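Local coordinates for protein DNA-dependent metalloprotease SPRTN (Homo sapiens, PDB 6MDW) that cleaves proteins covalently cross-linked to DNA as a DNA-dependent zinc metalloprotease, here as its SprT-like protease and zinc-binding part, so guarding genome integrity during DNA synthesis, at residues 57-62 / 90-95; 26-31 / 84-89; 35-40 / 95-100. All coordinates share one frame; numbering follows the deposited sequence. Where two conformers were deposited one is given.

Interaction 1 (57-62 / 90-95); sequences GICSYE and LHEMIH. With ZN (zinc ion), chain F.
The Tyr61 ring has His95 O at its edge, near the ring plane, while Tyr61 OH comes obliquely to the imidazole of His95 and lies 3.6 Å from His95 CB. His95 closes the HExxH motif of this zinc metalloprotease, carried on helix 82-100; strand 57-61 runs almost alongside, the local axes 19° apart. His91 NE2 binds the catalytic zinc at 2.0 Å and His95 NE2 binds it at 2.1 Å, with His110 as the third histidine ligand. In the second shell, Thr130 O takes a hydrogen bond from His91 ND1 and helps, together with the zinc bond at NE2, to fix the rotation of that ring, and Phe114 meets the rings of both His91 and His95.

Glu92, the active-site residue, has its chain bent at chi2 (-52°), which lays the carboxylate against the strand backbone, OE1 being 3.4 Å from Ile58 C. OE2 also accepts a weak hydrogen bond from His133 NE2. An alanine here would remove the active-site carboxylate, and would probably take from His133 NE2 this weak acceptor and open a gap beside Gly57 and Ile58. Gly57 leaves room for the carboxylate, since a CB there would collide with it; Gly57 O and Glu92 OE2, both acceptors, stand 3.2 Å apart.

Interaction 2 (26-31 / 84-89); sequences QALFVQ and DLVETL
Leu28 and Leu89 meet through different choices of first torsion: Leu28 CG stands anti to its carbonyl carbon (chi1 -71°), sending the branch across to the other helix, whereas Leu89 CG lies opposite the backbone N (chi1 172°), which brings its CD2 against the CB of Leu28. Leu85 has the same setting as Leu89 one turn earlier, so two leucines on one side of helix 82-100 receive a single leucine of helix 25-36.

Leu28 CD1 touches Leu85 CD2 at 3.7 Å, methyl to methyl, the two side chains running at a slant to each other. The same CD1 reaches Val86 CG2 more loosely, at 4.4 Å. Nearer the Leu28 backbone, Leu28 CB rests on Leu89 CD2 at 3.9 Å, and that methyl also lies 4.2 Å from Phe29 N. The local axes cross at -49° and come no closer than 11.3 Å, a separation bridged by side chains, with Leu89 CD2 reaching as far as the facing backbone.

Within helix 82-100, Thr88 OG1 gives its hydrogen to Asp84 O at 2.7 Å. Thr88 N binds the same oxygen, the two donors arriving from opposite faces of its carbonyl plane; the hydroxyl's hydrogen is thus used within its own helix.

The pair of helices lies against the sheet: Phe29 and Leu89 pack on Val46 of strand 45-49, and Leu85 on Trp48. Phe32 of helix 25-36 continues the apolar layer against Val86 and against Leu89, which lies two residues before His91. With methyl and methylene groups doing the touching, the helices are held here by shape and burial of apolar surface, and by no directional bond.

Interaction 3 (35-40 / 95-100); sequences QFFWGQ and HAYLFV. With ZN (zinc ion), chain F.
Phe37, the first residue to leave helical geometry after helix 25-36, starts a type I' turn to Gln40, closed by Gln40 N to Phe37 O at 2.9 Å, and this turn sets Phe37, Trp38 and Gln40 around Tyr97 of helix 82-100. The Tyr97 side chain leaves its helix with CG opposite the backbone N (chi1 -176°), which extends the ring out to the turn.

Near the base of that ring, Phe37 CD1 packs on Tyr97 CD1 at 3.8 Å, the two rings inclined to each other. Farther out, Trp38 CZ3 of the indole's six-membered ring lies 3.5 Å from Tyr97 CZ, the two side chains crossing at about a right angle and the ring planes oblique, completing a cluster of three aromatic residues. One indole face has Phe36 O of its own segment 4.0 Å above it, toward the rim. Gln40 comes to the ring edge: its CB is 3.8 Å from Tyr97 CE1, and its extended chain carries the amide on to the phenol.

Tyr97 OH donates to Gln40 OE1 at 2.6 Å. The oxygen sits in the plane of the tyrosine ring, but the hydroxyl lies 41° out of the amide's carbonyl plane, the amide being turned 83° from the ring. Phe37 packs inward on Leu90, Met93 and Ile94; the more exposed Trp38 touches Arg120 of helix 112-125.

The contact thus grades from apolar ring packing to one polar bond: Phe37 is buried, and at the surface the phenol hydrogen is spent on the turn, fixing the outer end of Tyr97.

How the interactions relate
From the N terminus, helix 25-36 gives 26-31 to interaction 2 and leads into 35-40 of interaction 3; strand 57-61 then supplies interaction 1. Their partners follow in order on helix 82-100, as 84-89, 90-95 and 95-100. Interaction 2 closes a loop from 26 to 89 that crosses both others, whereas the loop of interaction 1 lies wholly within that of interaction 3, with which it shares His95. Helix 82-100 is thus tied to strand 57-61 of the sheet, to helix 25-36 and to the turn that follows it. Met93 of interaction 1 touches both other contacts, its CE packing on Phe29 CD1 and its CB on Phe37 CE2.

Interaction 1 (57-62 / 90-95)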
# COMPACT_ATOMS: atom_id res chain seq x y z
N GLY A 57 3.62 -1.98 -0.78
CA GLY A 57 3.10 -0.78 -0.16
C GLY A 57 2.05 -1.14 0.88
O GLY A 57 1.31 -2.12 0.69
N ILE A 58 1.99 -0.36 1.97
CA ILE A 58 0.94 -0.47 2.95
C ILE A 58 0.52 0.93 3.42
O ILE A 58 1.26 1.92 3.28
CB ILE A 58 1.35 -1.36 4.15
CG1 ILE A 58 2.47 -0.76 5.01
CG2 ILE A 58 1.70 -2.77 3.69
CD1 ILE A 58 2.01 0.22 6.05
N CYS A 59 -0.66 1.00 4.04
CA CYS A 59 -1.06 2.08 4.90
C CYS A 59 -1.30 1.57 6.33
O CYS A 59 -1.72 0.45 6.54
CB CYS A 59 -2.39 2.68 4.45
SG CYS A 59 -2.32 3.49 2.83
N SER A 60 -1.11 2.45 7.30
CA SER A 60 -1.65 2.20 8.62
C SER A 60 -2.45 3.44 9.03
O SER A 60 -2.03 4.56 8.77
CB SER A 60 -0.58 1.86 9.61
OG SER A 60 0.38 2.89 9.69
N TYR A 61 -3.60 3.20 9.66
CA TYR A 61 -4.51 4.27 10.06
C TYR A 61 -4.69 4.22 11.57
O TYR A 61 -5.06 3.17 12.10
CB TYR A 61 -5.87 4.07 9.40
CG TYR A 61 -5.83 3.45 8.03
CD1 TYR A 61 -5.75 2.08 7.84
CD2 TYR A 61 -5.89 4.25 6.91
CE1 TYR A 61 -5.74 1.52 6.57
CE2 TYR A 61 -5.91 3.72 5.64
CZ TYR A 61 -5.82 2.35 5.46
OH TYR A 61 -5.82 1.88 4.18
N GLU A 62 -4.42 5.34 12.25
CA GLU A 62 -4.55 5.42 13.71
C GLU A 62 -6.04 5.44 14.11
O GLU A 62 -6.38 5.11 15.25
CB GLU A 62 -3.80 6.64 14.27
CG GLU A 62 -2.30 6.40 14.46
CD GLU A 62 -1.90 5.35 15.48
OE1 GLU A 62 -2.78 4.88 16.24
OE2 GLU A 62 -0.70 4.99 15.53
N LEU A 90 0.77 5.78 -5.56
CA LEU A 90 -0.53 6.41 -5.86
C LEU A 90 -1.66 5.52 -5.34
O LEU A 90 -2.66 6.01 -4.82
CB LEU A 90 -0.64 6.72 -7.35
CG LEU A 90 0.14 7.93 -7.81
CD1 LEU A 90 0.20 7.96 -9.31
CD2 LEU A 90 -0.42 9.22 -7.22
N HIS A 91 -1.51 4.19 -5.48
CA HIS A 91 -2.48 3.25 -4.94
C HIS A 91 -2.67 3.47 -3.43
O HIS A 91 -3.78 3.60 -2.95
CB HIS A 91 -2.04 1.82 -5.26
CG HIS A 91 -2.91 0.73 -4.73
ND1 HIS A 91 -3.58 -0.15 -5.58
CD2 HIS A 91 -3.22 0.35 -3.47
CE1 HIS A 91 -4.26 -1.01 -4.83
NE2 HIS A 91 -4.08 -0.71 -3.53
N GLU A 92 -1.55 3.53 -2.70
CA GLU A 92 -1.62 3.74 -1.27
C GLU A 92 -2.23 5.10 -0.93
O GLU A 92 -2.99 5.23 0.02
CB GLU A 92 -0.25 3.63 -0.60
CG GLU A 92 0.42 2.27 -0.78
CD GLU A 92 -0.45 1.10 -0.40
OE1 GLU A 92 -1.28 1.19 0.53
OE2 GLU A 92 -0.30 0.05 -1.08
N MET A 93 -1.90 6.13 -1.72
CA MET A 93 -2.47 7.47 -1.45
C MET A 93 -3.98 7.51 -1.66
O MET A 93 -4.66 8.28 -0.96
CB MET A 93 -1.75 8.50 -2.32
CG MET A 93 -0.29 8.73 -1.89
SD MET A 93 0.62 9.92 -2.92
CE MET A 93 -0.12 11.46 -2.36
N ILE A 94 -4.51 6.68 -2.55
CA ILE A 94 -5.96 6.59 -2.70
C ILE A 94 -6.57 6.01 -1.43
O ILE A 94 -7.52 6.53 -0.88
CB ILE A 94 -6.37 5.77 -3.94
CG1 ILE A 94 -5.90 6.45 -5.23
CG2 ILE A 94 -7.87 5.60 -3.92
CD1 ILE A 94 -6.08 5.57 -6.43
N HIS A 95 -5.99 4.92 -0.92
CA HIS A 95 -6.47 4.39 0.37
C HIS A 95 -6.40 5.47 1.44
O HIS A 95 -7.32 5.63 2.26
CB HIS A 95 -5.64 3.18 0.80
CG HIS A 95 -5.89 1.91 0.04
ND1 HIS A 95 -7.15 1.36 -0.18
CD2 HIS A 95 -5.00 1.05 -0.51
CE1 HIS A 95 -6.99 0.22 -0.86
NE2 HIS A 95 -5.68 0.02 -1.09
ZN ZN F . -4.90 -1.72 -1.97

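Interaction 2 (26-31 / 84-89)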
# COMPACT_ATOMS: atom_id res chain seq x y z
N GLN A 26 9.80 11.74 -0.90
CA GLN A 26 9.13 12.89 -0.27
C GLN A 26 8.64 13.85 -1.36
O GLN A 26 7.47 14.32 -1.33
CB GLN A 26 10.05 13.61 0.72
CG GLN A 26 10.35 12.78 1.96
CD GLN A 26 9.10 12.12 2.48
OE1 GLN A 26 8.09 12.78 2.72
NE2 GLN A 26 9.14 10.81 2.63
N ALA A 27 9.50 14.14 -2.33
CA ALA A 27 9.12 15.04 -3.43
C ALA A 27 7.92 14.49 -4.20
O ALA A 27 7.02 15.28 -4.55
CB ALA A 27 10.27 15.31 -4.38
N LEU A 28 7.90 13.17 -4.47
CA LEU A 28 6.80 12.57 -5.21
C LEU A 28 5.51 12.73 -4.41
O LEU A 28 4.45 13.05 -4.97
CB LEU A 28 7.05 11.08 -5.46
CG LEU A 28 8.14 10.74 -6.47
CD1 LEU A 28 8.37 9.24 -6.49
CD2 LEU A 28 7.80 11.21 -7.86
N PHE A 29 5.58 12.45 -3.11
CA PHE A 29 4.43 12.58 -2.26
C PHE A 29 3.89 14.02 -2.33
O PHE A 29 2.69 14.22 -2.54
CB PHE A 29 4.75 12.14 -0.83
CG PHE A 29 3.71 12.54 0.18
CD1 PHE A 29 2.45 11.98 0.18
CD2 PHE A 29 4.01 13.53 1.10
CE1 PHE A 29 1.49 12.42 1.07
CE2 PHE A 29 3.05 13.96 2.00
CZ PHE A 29 1.79 13.40 1.97
N VAL A 30 4.78 15.01 -2.18
CA VAL A 30 4.34 16.39 -2.16
C VAL A 30 3.68 16.74 -3.50
O VAL A 30 2.58 17.35 -3.57
CB VAL A 30 5.53 17.31 -1.84
CG1 VAL A 30 5.23 18.77 -2.19
CG2 VAL A 30 5.96 17.17 -0.39
N GLN A 31 4.30 16.31 -4.59
CA GLN A 31 3.81 16.56 -5.91
C GLN A 31 2.42 15.95 -6.08
O GLN A 31 1.47 16.58 -6.54
CB GLN A 31 4.77 16.01 -6.97
CG GLN A 31 4.29 16.21 -8.40
CD GLN A 31 5.06 15.40 -9.43
OE1 GLN A 31 6.17 14.92 -9.18
NE2 GLN A 31 4.46 15.22 -10.59
N ASP A 84 6.71 1.50 -11.18
CA ASP A 84 6.23 0.64 -10.13
C ASP A 84 6.22 1.38 -8.79
O ASP A 84 5.30 1.20 -8.00
CB ASP A 84 7.06 -0.64 -10.08
CG ASP A 84 6.87 -1.55 -11.29
OD1 ASP A 84 5.84 -1.45 -11.98
OD2 ASP A 84 7.78 -2.35 -11.57
N LEU A 85 7.23 2.22 -8.50
CA LEU A 85 7.21 3.07 -7.30
C LEU A 85 5.97 3.97 -7.36
O LEU A 85 5.21 4.07 -6.42
CB LEU A 85 8.49 3.91 -7.18
CG LEU A 85 8.43 5.02 -6.13
CD1 LEU A 85 8.19 4.43 -4.77
CD2 LEU A 85 9.73 5.82 -6.14
N VAL A 86 5.82 4.65 -8.50
CA VAL A 86 4.82 5.68 -8.61
C VAL A 86 3.41 5.05 -8.51
O VAL A 86 2.54 5.57 -7.78
CB VAL A 86 4.99 6.49 -9.89
CG1 VAL A 86 3.75 7.36 -10.13
CG2 VAL A 86 6.24 7.36 -9.81
N GLU A 87 3.16 3.95 -9.23
CA GLU A 87 1.85 3.32 -9.21
C GLU A 87 1.55 2.73 -7.83
O GLU A 87 0.41 2.77 -7.36
CB GLU A 87 1.70 2.29 -10.33
CG GLU A 87 1.64 2.95 -11.69
CD GLU A 87 1.67 2.03 -12.90
OE1 GLU A 87 2.02 0.85 -12.76
OE2 GLU A 87 1.42 2.56 -14.04
N THR A 88 2.57 2.22 -7.14
CA THR A 88 2.36 1.69 -5.78
C THR A 88 2.02 2.85 -4.84
O THR A 88 1.08 2.79 -4.04
CB THR A 88 3.58 0.91 -5.27
OG1 THR A 88 3.82 -0.18 -6.18
CG2 THR A 88 3.34 0.40 -3.86
N LEU A 89 2.79 3.95 -4.93
CA LEU A 89 2.57 5.08 -4.04
C LEU A 89 1.16 5.63 -4.28
O LEU A 89 0.44 5.93 -3.33
CB LEU A 89 3.62 6.16 -4.31
CG LEU A 89 3.42 7.49 -3.58
CD1 LEU A 89 3.32 7.34 -2.09
CD2 LEU A 89 4.51 8.48 -3.94

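Interaction 3 (35-40 / 95-100)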
# COMPACT_ATOMS: atom_id res chain seq x y z
N GLN A 35 -1.13 17.59 -6.95
CA GLN A 35 -1.63 17.42 -8.32
C GLN A 35 -2.89 16.55 -8.38
O GLN A 35 -3.71 16.78 -9.29
CB GLN A 35 -0.57 16.83 -9.23
CG GLN A 35 0.58 17.80 -9.47
CD GLN A 35 1.54 17.29 -10.50
OE1 GLN A 35 1.67 16.10 -10.74
NE2 GLN A 35 2.23 18.23 -11.15
N PHE A 36 -3.04 15.56 -7.48
CA PHE A 36 -4.06 14.55 -7.62
C PHE A 36 -4.98 14.44 -6.42
O PHE A 36 -6.02 13.78 -6.59
CB PHE A 36 -3.43 13.18 -7.91
CG PHE A 36 -2.52 13.22 -9.12
CD1 PHE A 36 -3.01 13.68 -10.33
CD2 PHE A 36 -1.19 12.87 -9.02
CE1 PHE A 36 -2.18 13.81 -11.43
CE2 PHE A 36 -0.36 12.98 -10.13
CZ PHE A 36 -0.86 13.47 -11.31
N PHE A 37 -4.68 15.03 -5.25
CA PHE A 37 -5.49 14.84 -4.06
C PHE A 37 -5.87 16.16 -3.40
O PHE A 37 -6.25 16.18 -2.26
CB PHE A 37 -4.77 13.91 -3.05
CG PHE A 37 -4.59 12.52 -3.59
CD1 PHE A 37 -5.65 11.63 -3.61
CD2 PHE A 37 -3.40 12.15 -4.19
CE1 PHE A 37 -5.52 10.35 -4.13
CE2 PHE A 37 -3.25 10.86 -4.68
CZ PHE A 37 -4.30 9.97 -4.66
N TRP A 38 -5.83 17.22 -4.20
CA TRP A 38 -6.36 18.57 -3.84
C TRP A 38 -5.73 19.10 -2.54
O TRP A 38 -6.35 19.89 -1.80
CB TRP A 38 -7.89 18.51 -3.76
CG TRP A 38 -8.53 17.93 -4.97
CD1 TRP A 38 -8.77 18.57 -6.15
CD2 TRP A 38 -8.99 16.58 -5.15
NE1 TRP A 38 -9.36 17.71 -7.04
CE2 TRP A 38 -9.52 16.49 -6.45
CE3 TRP A 38 -9.06 15.46 -4.32
CZ2 TRP A 38 -10.11 15.33 -6.95
CZ3 TRP A 38 -9.61 14.30 -4.81
CH2 TRP A 38 -10.13 14.24 -6.11
N GLY A 39 -4.51 18.66 -2.21
CA GLY A 39 -3.80 19.09 -1.01
C GLY A 39 -4.27 18.39 0.26
O GLY A 39 -3.75 18.69 1.35
N GLN A 40 -5.23 17.47 0.18
CA GLN A 40 -5.91 16.95 1.35
C GLN A 40 -5.11 15.93 2.18
O GLN A 40 -5.56 15.58 3.25
CB GLN A 40 -7.25 16.35 0.94
CG GLN A 40 -8.24 17.42 0.50
CD GLN A 40 -9.60 16.85 0.23
OE1 GLN A 40 -10.00 16.72 -0.92
NE2 GLN A 40 -10.35 16.53 1.28
N HIS A 95 -5.99 4.92 -0.92
CA HIS A 95 -6.47 4.39 0.37
C HIS A 95 -6.40 5.47 1.44
O HIS A 95 -7.32 5.63 2.26
CB HIS A 95 -5.64 3.18 0.80
CG HIS A 95 -5.89 1.91 0.04
ND1 HIS A 95 -7.15 1.36 -0.18
CD2 HIS A 95 -5.00 1.05 -0.51
CE1 HIS A 95 -6.99 0.22 -0.86
NE2 HIS A 95 -5.68 0.02 -1.09
N ALA A 96 -5.29 6.19 1.50
CA ALA A 96 -5.13 7.24 2.50
C ALA A 96 -6.23 8.31 2.31
O ALA A 96 -6.78 8.81 3.29
CB ALA A 96 -3.76 7.85 2.40
N TYR A 97 -6.49 8.72 1.07
CA TYR A 97 -7.48 9.75 0.83
C TYR A 97 -8.86 9.31 1.31
O TYR A 97 -9.60 10.12 1.90
CB TYR A 97 -7.54 10.10 -0.66
CG TYR A 97 -8.49 11.23 -0.96
CD1 TYR A 97 -8.06 12.52 -0.84
CD2 TYR A 97 -9.79 11.00 -1.38
CE1 TYR A 97 -8.91 13.60 -1.09
CE2 TYR A 97 -10.66 12.06 -1.61
CZ TYR A 97 -10.20 13.35 -1.49
OH TYR A 97 -11.06 14.42 -1.70
N LEU A 98 -9.25 8.06 1.03
CA LEU A 98 -10.54 7.55 1.47
C LEU A 98 -10.62 7.51 2.99
O LEU A 98 -11.66 7.79 3.56
CB LEU A 98 -10.83 6.20 0.82
CG LEU A 98 -10.96 6.22 -0.70
CD1 LEU A 98 -11.17 4.83 -1.25
CD2 LEU A 98 -12.11 7.11 -1.14
N PHE A 99 -9.50 7.23 3.66
CA PHE A 99 -9.47 7.25 5.13
C PHE A 99 -9.65 8.69 5.65
O PHE A 99 -10.52 8.94 6.54
CB PHE A 99 -8.18 6.61 5.67
CG PHE A 99 -7.98 6.87 7.14
CD1 PHE A 99 -8.70 6.14 8.08
CD2 PHE A 99 -7.12 7.86 7.58
CE1 PHE A 99 -8.52 6.38 9.43
CE2 PHE A 99 -6.95 8.10 8.94
CZ PHE A 99 -7.66 7.37 9.85
N VAL A 100 -8.87 9.64 5.14
CA VAL A 100 -8.78 11.06 5.59
C VAL A 100 -10.17 11.70 5.43
O VAL A 100 -10.53 12.63 6.17
CB VAL A 100 -7.76 11.86 4.75
CG1 VAL A 100 -7.88 13.37 4.94
CG2 VAL A 100 -6.33 11.42 5.00
ZN ZN F . -4.90 -1.72 -1.97